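Local coordinates for protein plu4264 (Photorhabdus luminescens subsp. laumondii, PDB 4MV2) that is of unknown function but adopts a cupin fold and binds a metal ion, nickel in this crystal structure, at residues R23-W27 / E28-T32. Sequence-based numbering, arbitrary orientation.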
ATOM      1  N   ARG A  23      -5.385  -9.954  -4.505  1.00 11.84           N
ATOM      2  CA  ARG A  23      -6.194  -8.722  -4.583  1.00 12.31           C
ATOM      3  C   ARG A  23      -6.769  -8.364  -3.230  1.00 11.91           C
ATOM      4  O   ARG A  23      -7.248  -9.234  -2.514  1.00 13.21           O
ATOM      5  CB  ARG A  23      -7.313  -8.848  -5.606  1.00 13.46           C
ATOM      6  CG  ARG A  23      -6.787  -8.723  -7.034  1.00 16.24           C
ATOM      7  CD  ARG A  23      -7.875  -8.836  -8.055  1.00 19.77           C
ATOM      8  NE  ARG A  23      -7.374  -8.714  -9.414  1.00 21.37           N
ATOM      9  CZ  ARG A  23      -7.678  -7.728 -10.246  1.00 22.99           C
ATOM     10  NH1 ARG A  23      -8.474  -6.737  -9.866  1.00 24.09           N
ATOM     11  NH2 ARG A  23      -7.172  -7.754 -11.474  1.00 25.21           N
ATOM     12  N   LEU A  24      -6.790  -7.075  -2.931  1.00 12.44           N
ATOM     13  CA  LEU A  24      -7.450  -6.554  -1.731  1.00 13.44           C
ATOM     14  C   LEU A  24      -8.933  -6.886  -1.687  1.00 14.20           C
ATOM     15  O   LEU A  24      -9.471  -7.335  -0.666  1.00 15.27           O
ATOM     16  CB  LEU A  24      -7.260  -5.043  -1.701  1.00 14.60           C
ATOM     17  CG  LEU A  24      -7.870  -4.322  -0.503  1.00 15.43           C
ATOM     18  CD1 LEU A  24      -7.179  -4.752   0.798  1.00 16.71           C
ATOM     19  CD2 LEU A  24      -7.765  -2.839  -0.731  1.00 17.08           C
ATOM     20  N   LEU A  25      -9.589  -6.654  -2.813  1.00 14.65           N
ATOM     21  CA  LEU A  25     -11.045  -6.764  -2.922  1.00 15.53           C
ATOM     22  C   LEU A  25     -11.409  -8.030  -3.664  1.00 16.89           C
ATOM     23  O   LEU A  25     -10.668  -8.462  -4.539  1.00 17.59           O
ATOM     24  CB  LEU A  25     -11.619  -5.566  -3.684  1.00 16.38           C
ATOM     25  CG  LEU A  25     -11.250  -4.204  -3.112  1.00 17.66           C
ATOM     26  CD1 LEU A  25     -11.715  -3.087  -4.030  1.00 18.78           C
ATOM     27  CD2 LEU A  25     -11.790  -4.045  -1.697  1.00 19.00           C
ATOM     28  N   PRO A  26     -12.548  -8.638  -3.338  1.00 18.56           N
ATOM     29  CA  PRO A  26     -13.508  -8.166  -2.326  1.00 18.61           C
ATOM     30  C   PRO A  26     -13.045  -8.433  -0.890  1.00 17.98           C
ATOM     31  O   PRO A  26     -12.282  -9.345  -0.628  1.00 18.72           O
ATOM     32  CB  PRO A  26     -14.781  -8.979  -2.639  1.00 21.01           C
ATOM     33  CG  PRO A  26     -14.274 -10.211  -3.262  1.00 20.99           C
ATOM     34  CD  PRO A  26     -13.067  -9.810  -4.071  1.00 20.76           C
ATOM     35  N   TRP A  27     -13.572  -7.640   0.026  1.00 17.55           N
ATOM     36  CA  TRP A  27     -13.320  -7.791   1.443  1.00 17.56           C
ATOM     37  C   TRP A  27     -14.608  -7.315   2.088  1.00 18.63           C
ATOM     38  O   TRP A  27     -14.897  -6.127   2.080  1.00 18.50           O
ATOM     39  CB  TRP A  27     -12.120  -6.941   1.860  1.00 17.22           C
ATOM     40  CG  TRP A  27     -11.685  -7.106   3.274  1.00 18.12           C
ATOM     41  CD1 TRP A  27     -12.470  -7.233   4.385  1.00 20.47           C
ATOM     42  CD2 TRP A  27     -10.339  -7.191   3.728  1.00 17.16           C
ATOM     43  NE1 TRP A  27     -11.691  -7.378   5.508  1.00 20.52           N
ATOM     44  CE2 TRP A  27     -10.375  -7.351   5.132  1.00 18.22           C
ATOM     45  CE3 TRP A  27      -9.103  -7.123   3.084  1.00 16.71           C
ATOM     46  CZ2 TRP A  27      -9.217  -7.451   5.891  1.00 18.08           C
ATOM     47  CZ3 TRP A  27      -7.969  -7.202   3.840  1.00 17.20           C
ATOM     48  CH2 TRP A  27      -8.030  -7.384   5.226  1.00 17.03           C
ATOM     49  N   GLU A  28     -15.395  -8.242   2.607  1.00 20.46           N
ATOM     50  CA  GLU A  28     -16.723  -7.878   3.056  1.00 23.58           C
ATOM     51  C   GLU A  28     -16.628  -6.853   4.175  1.00 22.85           C
ATOM     52  O   GLU A  28     -15.868  -7.035   5.133  1.00 23.06           O
ATOM     53  CB  GLU A  28     -17.481  -9.105   3.536  1.00 27.49           C
ATOM     54  CG  GLU A  28     -18.923  -8.789   3.909  1.00 31.89           C
ATOM     55  CD  GLU A  28     -19.729 -10.013   4.227  1.00 36.89           C
ATOM     56  OE1 GLU A  28     -19.141 -11.117   4.303  1.00 38.89           O
ATOM     57  OE2 GLU A  28     -20.954  -9.864   4.404  1.00 39.36           O
ATOM     58  N   GLY A  29     -17.390  -5.771   4.033  1.00 22.11           N
ATOM     59  CA  GLY A  29     -17.411  -4.709   5.010  1.00 22.56           C
ATOM     60  C   GLY A  29     -16.348  -3.645   4.795  1.00 21.53           C
ATOM     61  O   GLY A  29     -16.347  -2.624   5.493  1.00 24.08           O
ATOM     62  N   LEU A  30     -15.453  -3.847   3.841  1.00 19.38           N
ATOM     63  CA  LEU A  30     -14.426  -2.852   3.575  1.00 18.38           C
ATOM     64  C   LEU A  30     -14.855  -1.938   2.446  1.00 19.49           C
ATOM     65  O   LEU A  30     -15.157  -2.410   1.363  1.00 21.50           O
ATOM     66  CB  LEU A  30     -13.120  -3.556   3.176  1.00 18.09           C
ATOM     67  CG  LEU A  30     -11.965  -2.622   2.802  1.00 18.90           C
ATOM     68  CD1 LEU A  30     -11.590  -1.691   3.939  1.00 19.74           C
ATOM     69  CD2 LEU A  30     -10.751  -3.414   2.346  1.00 19.80           C
ATOM     70  N   ASN A  31     -14.886  -0.645   2.710  1.00 18.60           N
ATOM     71  CA  ASN A  31     -15.266   0.341   1.717  1.00 19.53           C
ATOM     72  C   ASN A  31     -14.100   1.269   1.454  1.00 17.52           C
ATOM     73  O   ASN A  31     -13.680   2.023   2.318  1.00 18.22           O
ATOM     74  CB  ASN A  31     -16.483   1.122   2.166  1.00 22.77           C
ATOM     75  CG  ASN A  31     -17.011   2.048   1.080  1.00 25.91           C
ATOM     76  OD1 ASN A  31     -16.709   1.895  -0.100  1.00 26.46           O
ATOM     77  ND2 ASN A  31     -17.797   3.021   1.485  1.00 28.13           N
ATOM     78  N   THR A  32     -13.576   1.167   0.248  1.00 16.32           N
ATOM     79  CA  THR A  32     -12.349   1.892  -0.147  1.00 15.37           C
ATOM     80  C   THR A  32     -12.633   2.634  -1.447  1.00 15.17           C
ATOM     81  O   THR A  32     -13.427   2.176  -2.268  1.00 16.69           O
ATOM     82  CB  THR A  32     -11.127   0.958  -0.434  1.00 15.86           C
ATOM     83  OG1 THR A  32     -11.491   0.026  -1.452  1.00 17.72           O
ATOM     84  CG2 THR A  32     -10.685   0.170   0.802  1.00 17.66           C
TER
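The Trp27 ring meets Glu28 at its edge: the carbonyl oxygen Glu28 O lies near the ring plane, 3.5 Å from Trp27 CD1. Leu24 O also sits at the ring edge, in plane. Leu30 CB comes to the indole obliquely, 3.8 Å from Trp27 CG, with Leu30 CD2 3.9 Å from it. The motif is a type II beta turn, Trp27 to Leu30, in the loop between strands 19-23 and 35-41 of the cupin fold. Gly29 takes the positive phi (87°) expected at the third position of such a turn. The turn is closed by one backbone hydrogen bond, Leu30 N to Trp27 O (2.9 Å). The Leu30 isobutyl group reaches back over the first half of the loop because CG stands opposite N (chi1 177°). There Leu30 CD2 touches Leu24 CD1 at 4.1 Å, the two side chains crossing at about a right angle. Leu25 CD2 packs on the same methyl. Outside the loop, Trp27 NE1 donates to Asn3 O. Trp27 and Leu30 both pack on Ile83 of the second subunit, so the turn is part of the dimer interface. Farther along, Thr32 OG1 hydrogen-bonds with Phe34 O and lies 4.0 Å from Leu25 CD1.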